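Local coordinates for protein UDP-glucose 4-epimerase (Brucella ovis, PDB 4WOK) that probably interconverts UDP-glucose and UDP-galactose by epimerising the sugar at C4, using a tightly held NAD as redox cofactor, at residues E91-P96 with I148-R153; N102-T107 with K155-H160. The protein carries 2 engineered substitutions. One frame throughout, in Å; residues are numbered along the deposited sequence. Where two conformers were deposited one is given.

From the N terminus, the chain leaves strand 79-82 of the Rossmann sheet, runs through helix 89-94 and enters helix 96-116, so 91-96 comes first and 102-107 soon after. It then passes through strand 121-125 before the start of helix 150-169 gives 148-153 and its next turns 155-160. Contact 1 closes a loop of 51 residues and contact 2 one of 47. The two loops cross: each opens before the other has closed. Contact 1 ties the short helix 89-94 to the start of helix 150-169, contact 2 ties helix 96-116 to its next turns. They touch through Tyr151 and Asn103, and both reach NAD.

Contact 1 of 2, residues E91-P96 with I148-R153; sequences ESVEDP and INPYGR. With NAD (nicotinamide-adenine-dinucleotide), chain B.
The tyrosine of the YxxxK signature of the short-chain dehydrogenase/reductase superfamily, Tyr151, sits in the first turn of helix 150-169, where its backbone meets Ser92 of helix 89-94. Tyr151 N points at Ser92 OG across 3.1 Å, a weak bond because the N-H is bent to 143°. The same hydroxyl is also hydrogen-bonded to Val89 O one turn earlier; a chi1 of 81°, with OG lying between the backbone N and the carbonyl carbon, lets it serve both. Pro150, the first residue of the helix, is wedged against this corner: its CG lies 3.2 Å from Ser92 O, while CD faces Ser92 OG. Two apolar side chains extend the surface on the proline. Val93 brings up CG2, 4.0 Å from Pro150 CD, and that methyl also meets Asn149 CB; Pro96 reaches Pro150 CG through its CB, again at 4.0 Å.

In this Rossmann-type fold, helix 150-169 follows strand 121-125 and begins beside the cofactor cleft. Its start is closed by an N-cap: Asn149 OD1 accepts from Gly152 N at 2.9 Å, with an almost straight N-H (177°) approaching nearly along the C=O axis. The bond satisfies one of the amides of the opening turn and fixes the rotation of the asparagine side chain. From that turn the Tyr151 ring heads away from 91-96, in contact with Ala87, Ser127 and Tyr99. At its far edge OH is hydrogen-bonded to NAD O2D at 2.9 Å, and the ribose oxygen lies in the plane of the ring. Tyr151 OH also comes within 3.5 Å of NAD C6N, which puts the phenol beside the nicotinamide ring.

Contact 2 of 2, residues N102-T107 with K155-H160; sequences NNVGGT and KLIAEH. With NAD (nicotinamide-adenine-dinucleotide), chain B.
Val104 and Ile157 join the two nearly parallel helices packed side by side on one face of the Rossmann sheet, each belonging to a beta-alpha-beta crossover. The axes of 102-107 and 155-160 approach to 8.8 Å at an angle of 23°. The branched side chains cross at about a right angle, Ile157 CG2 resting between both valine methyls and 3.8 Å from Val104 CG1; these two methyls meet because both lie anti to their backbone N (chi1 -179° in Val104). One turn after Val104, Thr107 CG2 lies 4.1 Å from Ala158 CB. The threonine torsion that places this methyl also directs OG1 back over its own helix, where it donates to Asn103 O at 2.7 Å; His82 is a second partner.

Lys155, the lysine of the YxxxK signature, leaves its helix away from 102-107. A bend at chi2 (-65°) turns the chain, which then runs extended, so that CE passes 4.4 Å from Asn103 ND2. That amide is held elsewhere, by Ser86 O and Thr154 OG1. NZ ends on the nicotinamide ribose, bonding to NAD O3D at 2.9 Å and, more weakly, to O2D. Ser125 O and a water make four oxygens round NZ, more than it has protons, so at least one proton is shared; the water reaches Thr107 OG1 only weakly.

Asn102, whose ND2 has a weak bond to Ser86 OG, reads the adenine with both arms of its amide. OD1 accepts from NAD N6A at 2.9 Å, while ND2 donates to NAD N7A at 3.0 Å.

Contact 1 of 2, residues E91-P96 with I148-R153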
ATOM      1  N   GLU A  91     -14.295   7.368  -0.785  1.00 29.19           N
ATOM      2  CA  GLU A  91     -15.288   6.502  -0.184  1.00 35.15           C
ATOM      3  C   GLU A  91     -15.344   6.748   1.330  1.00 39.99           C
ATOM      4  O   GLU A  91     -16.420   6.659   1.918  1.00 35.66           O
ATOM      5  CB  GLU A  91     -14.988   5.036  -0.482  1.00 34.40           C
ATOM      6  CG  GLU A  91     -16.150   4.101  -0.201  1.00 32.35           C
ATOM      7  CD  GLU A  91     -15.733   2.649  -0.170  1.00 38.32           C
ATOM      8  OE1 GLU A  91     -14.535   2.378   0.076  1.00 34.53           O
ATOM      9  OE2 GLU A  91     -16.606   1.776  -0.375  1.00 40.49           O
ATOM     10  N   SER A  92     -14.204   7.081   1.949  1.00 35.37           N
ATOM     11  CA  SER A  92     -14.139   7.217   3.416  1.00 32.11           C
ATOM     12  C   SER A  92     -14.872   8.465   3.945  1.00 29.38           C
ATOM     13  O   SER A  92     -15.411   8.437   5.054  1.00 29.37           O
ATOM     14  CB  SER A  92     -12.673   7.226   3.915  1.00 27.73           C
ATOM     15  OG  SER A  92     -12.052   8.500   3.784  1.00 28.85           O
ATOM     16  N   VAL A  93     -14.906   9.546   3.168  1.00 28.47           N
ATOM     17  CA  VAL A  93     -15.612  10.764   3.595  1.00 31.32           C
ATOM     18  C   VAL A  93     -17.126  10.546   3.594  1.00 32.80           C
ATOM     19  O   VAL A  93     -17.828  11.009   4.491  1.00 35.24           O
ATOM     20  CB  VAL A  93     -15.249  11.971   2.702  1.00 33.96           C
ATOM     21  CG1 VAL A  93     -16.162  13.164   2.974  1.00 31.00           C
ATOM     22  CG2 VAL A  93     -13.795  12.362   2.922  1.00 35.84           C
ATOM     23  N   GLU A  94     -17.621   9.813   2.602  1.00 33.58           N
ATOM     24  CA  GLU A  94     -19.056   9.595   2.452  1.00 37.10           C
ATOM     25  C   GLU A  94     -19.534   8.376   3.233  1.00 32.80           C
ATOM     26  O   GLU A  94     -20.709   8.284   3.596  1.00 27.60           O
ATOM     27  CB  GLU A  94     -19.422   9.441   0.967  1.00 36.22           C
ATOM     28  N   ASP A  95     -18.617   7.446   3.498  1.00 24.15           N
ATOM     29  CA  ASP A  95     -18.940   6.193   4.190  1.00 26.04           C
ATOM     30  C   ASP A  95     -17.893   5.955   5.278  1.00 27.23           C
ATOM     31  O   ASP A  95     -17.104   5.017   5.186  1.00 27.83           O
ATOM     32  CB  ASP A  95     -18.974   5.027   3.177  1.00 29.67           C
ATOM     33  CG  ASP A  95     -19.469   3.685   3.766  1.00 30.91           C
ATOM     34  OD1 ASP A  95     -19.739   3.559   4.987  1.00 28.27           O
ATOM     35  OD2 ASP A  95     -19.569   2.720   2.966  1.00 27.03           O
ATOM     36  N   PRO A  96     -17.857   6.822   6.305  1.00 21.40           N
ATOM     37  CA  PRO A  96     -16.850   6.597   7.354  1.00 24.57           C
ATOM     38  C   PRO A  96     -17.119   5.319   8.132  1.00 24.50           C
ATOM     39  O   PRO A  96     -16.177   4.718   8.661  1.00 23.53           O
ATOM     40  CB  PRO A  96     -16.992   7.832   8.253  1.00 23.61           C
ATOM     41  CG  PRO A  96     -18.417   8.322   8.004  1.00 21.08           C
ATOM     42  CD  PRO A  96     -18.639   8.044   6.538  1.00 20.91           C
ATOM     43  N   ILE A 148      -6.882  14.383   7.265  1.00 34.58           N
ATOM     44  CA  ILE A 148      -8.017  15.245   6.975  1.00 39.32           C
ATOM     45  C   ILE A 148      -9.182  14.464   6.368  1.00 38.35           C
ATOM     46  O   ILE A 148     -10.144  15.058   5.887  1.00 37.43           O
ATOM     47  CB  ILE A 148      -7.604  16.408   6.043  1.00 46.60           C
ATOM     48  CG1 ILE A 148      -6.682  15.907   4.939  1.00 49.54           C
ATOM     49  CG2 ILE A 148      -6.888  17.505   6.837  1.00 50.77           C
ATOM     50  CD1 ILE A 148      -7.384  15.649   3.645  1.00 58.62           C
ATOM     51  N   ASN A 149      -9.099  13.133   6.407  1.00 30.79           N
ATOM     52  CA  ASN A 149     -10.225  12.281   6.014  1.00 24.79           C
ATOM     53  C   ASN A 149     -10.264  10.992   6.841  1.00 23.78           C
ATOM     54  O   ASN A 149      -9.253  10.606   7.456  1.00 26.14           O
ATOM     55  CB  ASN A 149     -10.176  11.959   4.515  1.00 27.71           C
ATOM     56  CG  ASN A 149      -8.869  11.320   4.091  1.00 33.48           C
ATOM     57  OD1 ASN A 149      -8.471  10.286   4.623  1.00 34.85           O
ATOM     58  ND2 ASN A 149      -8.204  11.923   3.106  1.00 36.23           N
ATOM     59  N   PRO A 150     -11.433  10.332   6.884  1.00 27.79           N
ATOM     60  CA  PRO A 150     -11.546   9.152   7.757  1.00 24.23           C
ATOM     61  C   PRO A 150     -10.562   8.032   7.413  1.00 22.50           C
ATOM     62  O   PRO A 150     -10.132   7.306   8.318  1.00 22.73           O
ATOM     63  CB  PRO A 150     -12.997   8.703   7.539  1.00 20.81           C
ATOM     64  CG  PRO A 150     -13.729  10.018   7.318  1.00 24.91           C
ATOM     65  CD  PRO A 150     -12.757  10.824   6.455  1.00 27.40           C
ATOM     66  N   TYR A 151     -10.203   7.891   6.142  1.00 27.35           N
ATOM     67  CA  TYR A 151      -9.213   6.885   5.776  1.00 27.23           C
ATOM     68  C   TYR A 151      -7.899   7.130   6.511  1.00 29.96           C
ATOM     69  O   TYR A 151      -7.405   6.235   7.198  1.00 26.63           O
ATOM     70  CB  TYR A 151      -8.970   6.866   4.270  1.00 30.95           C
ATOM     71  CG  TYR A 151      -7.787   6.002   3.872  1.00 33.65           C
ATOM     72  CD1 TYR A 151      -7.842   4.616   4.001  1.00 34.14           C
ATOM     73  CD2 TYR A 151      -6.619   6.571   3.370  1.00 32.52           C
ATOM     74  CE1 TYR A 151      -6.768   3.822   3.640  1.00 40.18           C
ATOM     75  CE2 TYR A 151      -5.538   5.778   2.999  1.00 32.99           C
ATOM     76  CZ  TYR A 151      -5.622   4.406   3.138  1.00 40.27           C
ATOM     77  OH  TYR A 151      -4.560   3.605   2.784  1.00 41.92           O
ATOM     78  N   GLY A 152      -7.344   8.336   6.372  1.00 23.97           N
ATOM     79  CA  GLY A 152      -6.149   8.713   7.112  1.00 27.42           C
ATOM     80  C   GLY A 152      -6.347   8.579   8.615  1.00 29.24           C
ATOM     81  O   GLY A 152      -5.478   8.093   9.329  1.00 23.87           O
ATOM     82  N   ARG A 153      -7.513   8.995   9.096  1.00 25.84           N
ATOM     83  CA  ARG A 153      -7.856   8.912  10.511  0.51 27.77           C
ATOM     84  C   ARG A 153      -7.763   7.479  11.022  1.00 26.36           C
ATOM     85  O   ARG A 153      -7.185   7.197  12.067  1.00 24.70           O
ATOM     86  CB  ARG A 153      -9.271   9.447  10.729  0.51 32.28           C
ATOM     87  CG  ARG A 153      -9.639   9.750  12.168  0.51 36.26           C
ATOM     88  CD  ARG A 153      -9.497  11.242  12.454  0.51 39.89           C
ATOM     89  NE  ARG A 153      -8.334  11.510  13.288  0.51 38.50           N
ATOM     90  CZ  ARG A 153      -7.709  12.678  13.358  0.51 35.24           C
ATOM     91  NH1 ARG A 153      -6.655  12.802  14.155  0.51 35.15           N
ATOM     92  NH2 ARG A 153      -8.129  13.712  12.630  0.51 25.99           N
TER
HETATM   93  PA  NAD B 400      -6.430  -4.361  -2.214  1.00 18.84           P
HETATM   94  O1A NAD B 400      -7.881  -4.041  -1.910  1.00 20.23           O
HETATM   95  O2A NAD B 400      -5.950  -4.933  -3.515  1.00 19.51           O
HETATM   96  O5B NAD B 400      -6.016  -5.583  -1.058  1.00 21.21           O
HETATM   97  C5B NAD B 400      -6.850  -5.514   0.077  1.00 15.40           C
HETATM   98  C4B NAD B 400      -7.047  -6.994   0.499  1.00 15.82           C
HETATM   99  O4B NAD B 400      -7.632  -7.067   1.806  1.00 18.45           O
HETATM  100  C3B NAD B 400      -8.055  -7.534  -0.523  1.00 16.03           C
HETATM  101  O3B NAD B 400      -7.571  -8.772  -0.979  1.00 16.55           O
HETATM  102  C2B NAD B 400      -9.343  -7.685   0.325  1.00 14.48           C
HETATM  103  O2B NAD B 400     -10.103  -8.737  -0.122  1.00 15.62           O
HETATM  104  C1B NAD B 400      -8.733  -7.995   1.741  1.00 14.01           C
HETATM  105  N9A NAD B 400      -9.622  -7.565   2.837  1.00 15.86           N
HETATM  106  C8A NAD B 400     -10.255  -6.317   3.030  1.00 17.63           C
HETATM  107  N7A NAD B 400     -10.967  -6.272   4.162  1.00 17.63           N
HETATM  108  C5A NAD B 400     -10.793  -7.544   4.723  1.00 20.33           C
HETATM  109  C6A NAD B 400     -11.294  -8.125   5.908  1.00 19.91           C
HETATM  110  N6A NAD B 400     -12.124  -7.408   6.738  1.00 14.20           N
HETATM  111  N1A NAD B 400     -10.957  -9.397   6.227  1.00 18.63           N
HETATM  112  C2A NAD B 400     -10.136 -10.076   5.361  1.00 14.25           C
HETATM  113  N3A NAD B 400      -9.589  -9.650   4.186  1.00 15.49           N
HETATM  114  C4A NAD B 400      -9.949  -8.357   3.915  1.00 15.97           C
HETATM  115  O3  NAD B 400      -5.763  -2.998  -1.681  1.00 18.72           O
HETATM  116  PN  NAD B 400      -4.157  -2.872  -1.803  1.00 23.39           P
HETATM  117  O1N NAD B 400      -3.335  -4.108  -2.034  1.00 20.36           O
HETATM  118  O2N NAD B 400      -3.963  -1.561  -2.481  1.00 29.35           O
HETATM  119  O5D NAD B 400      -3.586  -2.255  -0.293  1.00 34.97           O
HETATM  120  C5D NAD B 400      -3.801  -3.097   0.729  1.00 36.16           C
HETATM  121  C4D NAD B 400      -3.128  -2.448   1.938  1.00 23.04           C
HETATM  122  O4D NAD B 400      -2.174  -1.413   1.462  1.00 21.98           O
HETATM  123  C3D NAD B 400      -4.186  -1.686   2.763  1.00 26.13           C
HETATM  124  O3D NAD B 400      -3.751  -1.752   4.083  1.00 30.12           O
HETATM  125  C2D NAD B 400      -4.034  -0.265   2.208  1.00 32.83           C
HETATM  126  O2D NAD B 400      -4.383   0.732   3.082  1.00 40.86           O
HETATM  127  C1D NAD B 400      -2.489  -0.241   2.139  1.00 24.26           C
HETATM  128  N1N NAD B 400      -2.060   0.971   1.275  1.00 25.24           N
HETATM  129  C2N NAD B 400      -2.259   0.880  -0.100  1.00 26.59           C
HETATM  130  C3N NAD B 400      -1.872   1.981  -0.908  1.00 25.97           C
HETATM  131  C7N NAD B 400      -2.084   1.897  -2.396  1.00 31.14           C
HETATM  132  O7N NAD B 400      -1.726   2.824  -3.130  1.00 25.78           O
HETATM  133  N7N NAD B 400      -2.682   0.765  -2.916  1.00 20.89           N
HETATM  134  C4N NAD B 400      -1.320   3.113  -0.305  1.00 27.60           C
HETATM  135  C5N NAD B 400      -1.139   3.171   1.077  1.00 32.73           C
HETATM  136  C6N NAD B 400      -1.519   2.082   1.873  1.00 31.50           C

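Contact 2 of 2, residues N102-T107 with K155-H160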
ATOM      1  N   ASN A 102     -13.914  -1.622   9.293  1.00 20.91           N
ATOM      2  CA  ASN A 102     -12.884  -2.482   8.701  1.00 23.28           C
ATOM      3  C   ASN A 102     -11.495  -2.159   9.243  1.00 24.64           C
ATOM      4  O   ASN A 102     -10.729  -3.052   9.620  1.00 25.61           O
ATOM      5  CB  ASN A 102     -12.890  -2.345   7.173  1.00 18.29           C
ATOM      6  CG  ASN A 102     -12.692  -3.686   6.446  1.00 38.02           C
ATOM      7  OD1 ASN A 102     -13.207  -4.732   6.869  1.00 33.26           O
ATOM      8  ND2 ASN A 102     -11.962  -3.647   5.327  1.00 45.12           N
ATOM      9  N   ASN A 103     -11.160  -0.882   9.295  1.00 18.31           N
ATOM     10  CA  ASN A 103      -9.790  -0.500   9.620  1.00 19.78           C
ATOM     11  C   ASN A 103      -9.461  -0.402  11.106  1.00 23.70           C
ATOM     12  O   ASN A 103      -8.331  -0.688  11.508  1.00 23.81           O
ATOM     13  CB  ASN A 103      -9.469   0.825   8.962  1.00 24.88           C
ATOM     14  CG  ASN A 103      -9.577   0.756   7.453  1.00 36.26           C
ATOM     15  OD1 ASN A 103      -9.981  -0.273   6.891  1.00 30.06           O
ATOM     16  ND2 ASN A 103      -9.206   1.846   6.782  1.00 32.84           N
ATOM     17  N   VAL A 104     -10.423   0.013  11.923  1.00 19.72           N
ATOM     18  CA  VAL A 104     -10.198   0.060  13.367  1.00 17.82           C
ATOM     19  C   VAL A 104     -10.706  -1.229  14.018  1.00 20.70           C
ATOM     20  O   VAL A 104      -9.938  -1.941  14.649  1.00 20.18           O
ATOM     21  CB  VAL A 104     -10.870   1.292  14.017  1.00 20.13           C
ATOM     22  CG1 VAL A 104     -10.606   1.323  15.536  1.00 16.79           C
ATOM     23  CG2 VAL A 104     -10.342   2.572  13.352  1.00 18.20           C
ATOM     24  N   GLY A 105     -11.992  -1.530  13.865  1.00 16.13           N
ATOM     25  CA  GLY A 105     -12.522  -2.794  14.366  1.00 23.41           C
ATOM     26  C   GLY A 105     -11.788  -4.022  13.824  1.00 21.55           C
ATOM     27  O   GLY A 105     -11.447  -4.939  14.583  1.00 16.44           O
ATOM     28  N   GLY A 106     -11.543  -4.052  12.517  1.00 19.09           N
ATOM     29  CA  GLY A 106     -10.849  -5.180  11.909  1.00 20.62           C
ATOM     30  C   GLY A 106      -9.426  -5.328  12.437  1.00 20.10           C
ATOM     31  O   GLY A 106      -8.957  -6.433  12.729  1.00 17.75           O
ATOM     32  N   THR A 107      -8.705  -4.220  12.535  1.00 15.38           N
ATOM     33  CA  THR A 107      -7.344  -4.298  13.061  1.00 16.41           C
ATOM     34  C   THR A 107      -7.354  -4.735  14.528  1.00 19.38           C
ATOM     35  O   THR A 107      -6.518  -5.533  14.943  1.00 19.52           O
ATOM     36  CB  THR A 107      -6.612  -2.947  12.900  1.00 18.56           C
ATOM     37  OG1 THR A 107      -6.466  -2.680  11.498  1.00 19.04           O
ATOM     38  CG2 THR A 107      -5.212  -2.997  13.560  1.00 17.35           C
ATOM     39  N   LYS A 155      -6.234   4.847   9.703  1.00 18.49           N
ATOM     40  CA  LYS A 155      -4.860   4.306   9.652  1.00 18.53           C
ATOM     41  C   LYS A 155      -4.031   4.796  10.848  1.00 24.92           C
ATOM     42  O   LYS A 155      -3.239   4.054  11.414  1.00 22.20           O
ATOM     43  CB  LYS A 155      -4.164   4.705   8.335  1.00 21.45           C
ATOM     44  CG  LYS A 155      -4.730   4.002   7.103  1.00 24.57           C
ATOM     45  CD  LYS A 155      -4.463   2.496   7.201  1.00 26.07           C
ATOM     46  CE  LYS A 155      -4.925   1.730   5.960  1.00 35.44           C
ATOM     47  NZ  LYS A 155      -4.480   0.284   6.074  1.00 44.12           N
ATOM     48  N   LEU A 156      -4.208   6.060  11.214  1.00 22.25           N
ATOM     49  CA  LEU A 156      -3.530   6.620  12.380  1.00 24.07           C
ATOM     50  C   LEU A 156      -3.969   5.926  13.674  1.00 25.21           C
ATOM     51  O   LEU A 156      -3.149   5.634  14.548  1.00 26.43           O
ATOM     52  CB  LEU A 156      -3.807   8.121  12.474  1.00 27.62           C
ATOM     53  CG  LEU A 156      -3.139   8.867  13.633  1.00 29.94           C
ATOM     54  CD1 LEU A 156      -1.629   8.689  13.552  1.00 28.73           C
ATOM     55  CD2 LEU A 156      -3.507  10.348  13.595  1.00 28.89           C
ATOM     56  N   ILE A 157      -5.268   5.676  13.795  1.00 23.61           N
ATOM     57  CA  ILE A 157      -5.804   4.984  14.972  1.00 22.15           C
ATOM     58  C   ILE A 157      -5.176   3.600  15.087  1.00 21.15           C
ATOM     59  O   ILE A 157      -4.765   3.194  16.170  1.00 20.78           O
ATOM     60  CB  ILE A 157      -7.342   4.859  14.911  1.00 22.73           C
ATOM     61  CG1 ILE A 157      -7.997   6.236  15.038  1.00 24.02           C
ATOM     62  CG2 ILE A 157      -7.854   3.887  15.989  1.00 18.60           C
ATOM     63  CD1 ILE A 157      -9.479   6.236  14.662  1.00 24.25           C
ATOM     64  N   ALA A 158      -5.068   2.887  13.969  1.00 19.05           N
ATOM     65  CA  ALA A 158      -4.403   1.584  13.996  1.00 20.93           C
ATOM     66  C   ALA A 158      -2.939   1.694  14.436  1.00 22.80           C
ATOM     67  O   ALA A 158      -2.446   0.842  15.167  1.00 22.17           O
ATOM     68  CB  ALA A 158      -4.489   0.910  12.640  1.00 21.26           C
ATOM     69  N   GLU A 159      -2.240   2.738  13.998  1.00 21.73           N
ATOM     70  CA  GLU A 159      -0.855   2.914  14.442  1.00 21.05           C
ATOM     71  C   GLU A 159      -0.785   3.064  15.970  1.00 23.66           C
ATOM     72  O   GLU A 159       0.034   2.427  16.628  1.00 23.99           O
ATOM     73  CB  GLU A 159      -0.203   4.125  13.764  1.00 23.37           C
ATOM     74  CG  GLU A 159      -0.003   3.964  12.255  1.00 28.38           C
ATOM     75  CD  GLU A 159       0.938   5.006  11.669  1.00 30.30           C
ATOM     76  OE1 GLU A 159       1.302   5.957  12.393  1.00 31.34           O
ATOM     77  OE2 GLU A 159       1.317   4.874  10.484  1.00 28.54           O
ATOM     78  N   HIS A 160      -1.651   3.901  16.531  1.00 26.90           N
ATOM     79  CA  HIS A 160      -1.653   4.105  17.980  1.00 25.96           C
ATOM     80  C   HIS A 160      -2.127   2.862  18.723  1.00 27.46           C
ATOM     81  O   HIS A 160      -1.672   2.597  19.831  1.00 25.94           O
ATOM     82  CB  HIS A 160      -2.522   5.303  18.354  1.00 28.50           C
ATOM     83  CG  HIS A 160      -1.913   6.613  17.972  1.00 40.80           C
ATOM     84  ND1 HIS A 160      -2.657   7.679  17.519  1.00 39.59           N
ATOM     85  CD2 HIS A 160      -0.624   7.023  17.969  1.00 40.94           C
ATOM     86  CE1 HIS A 160      -1.852   8.693  17.256  1.00 38.49           C
ATOM     87  NE2 HIS A 160      -0.614   8.319  17.516  1.00 41.14           N
TER
HETATM   88  PA  NAD B 400      -6.430  -4.361  -2.214  1.00 18.84           P
HETATM   89  O1A NAD B 400      -7.881  -4.041  -1.910  1.00 20.23           O
HETATM   90  O2A NAD B 400      -5.950  -4.933  -3.515  1.00 19.51           O
HETATM   91  O5B NAD B 400      -6.016  -5.583  -1.058  1.00 21.21           O
HETATM   92  C5B NAD B 400      -6.850  -5.514   0.077  1.00 15.40           C
HETATM   93  C4B NAD B 400      -7.047  -6.994   0.499  1.00 15.82           C
HETATM   94  O4B NAD B 400      -7.632  -7.067   1.806  1.00 18.45           O
HETATM   95  C3B NAD B 400      -8.055  -7.534  -0.523  1.00 16.03           C
HETATM   96  O3B NAD B 400      -7.571  -8.772  -0.979  1.00 16.55           O
HETATM   97  C2B NAD B 400      -9.343  -7.685   0.325  1.00 14.48           C
HETATM   98  O2B NAD B 400     -10.103  -8.737  -0.122  1.00 15.62           O
HETATM   99  C1B NAD B 400      -8.733  -7.995   1.741  1.00 14.01           C
HETATM  100  N9A NAD B 400      -9.622  -7.565   2.837  1.00 15.86           N
HETATM  101  C8A NAD B 400     -10.255  -6.317   3.030  1.00 17.63           C
HETATM  102  N7A NAD B 400     -10.967  -6.272   4.162  1.00 17.63           N
HETATM  103  C5A NAD B 400     -10.793  -7.544   4.723  1.00 20.33           C
HETATM  104  C6A NAD B 400     -11.294  -8.125   5.908  1.00 19.91           C
HETATM  105  N6A NAD B 400     -12.124  -7.408   6.738  1.00 14.20           N
HETATM  106  N1A NAD B 400     -10.957  -9.397   6.227  1.00 18.63           N
HETATM  107  C2A NAD B 400     -10.136 -10.076   5.361  1.00 14.25           C
HETATM  108  N3A NAD B 400      -9.589  -9.650   4.186  1.00 15.49           N
HETATM  109  C4A NAD B 400      -9.949  -8.357   3.915  1.00 15.97           C
HETATM  110  O3  NAD B 400      -5.763  -2.998  -1.681  1.00 18.72           O
HETATM  111  PN  NAD B 400      -4.157  -2.872  -1.803  1.00 23.39           P
HETATM  112  O1N NAD B 400      -3.335  -4.108  -2.034  1.00 20.36           O
HETATM  113  O2N NAD B 400      -3.963  -1.561  -2.481  1.00 29.35           O
HETATM  114  O5D NAD B 400      -3.586  -2.255  -0.293  1.00 34.97           O
HETATM  115  C5D NAD B 400      -3.801  -3.097   0.729  1.00 36.16           C
HETATM  116  C4D NAD B 400      -3.128  -2.448   1.938  1.00 23.04           C
HETATM  117  O4D NAD B 400      -2.174  -1.413   1.462  1.00 21.98           O
HETATM  118  C3D NAD B 400      -4.186  -1.686   2.763  1.00 26.13           C
HETATM  119  O3D NAD B 400      -3.751  -1.752   4.083  1.00 30.12           O
HETATM  120  C2D NAD B 400      -4.034  -0.265   2.208  1.00 32.83           C
HETATM  121  O2D NAD B 400      -4.383   0.732   3.082  1.00 40.86           O
HETATM  122  C1D NAD B 400      -2.489  -0.241   2.139  1.00 24.26           C
HETATM  123  N1N NAD B 400      -2.060   0.971   1.275  1.00 25.24           N
HETATM  124  C2N NAD B 400      -2.259   0.880  -0.100  1.00 26.59           C
HETATM  125  C3N NAD B 400      -1.872   1.981  -0.908  1.00 25.97           C
HETATM  126  C7N NAD B 400      -2.084   1.897  -2.396  1.00 31.14           C
HETATM  127  O7N NAD B 400      -1.726   2.824  -3.130  1.00 25.78           O
HETATM  128  N7N NAD B 400      -2.682   0.765  -2.916  1.00 20.89           N
HETATM  129  C4N NAD B 400      -1.320   3.113  -0.305  1.00 27.60           C
HETATM  130  C5N NAD B 400      -1.139   3.171   1.077  1.00 32.73           C
HETATM  131  C6N NAD B 400      -1.519   2.082   1.873  1.00 31.50           C
HETATM  132  O   HOH W   1      -6.023  -1.188   8.423  1.00 29.23           O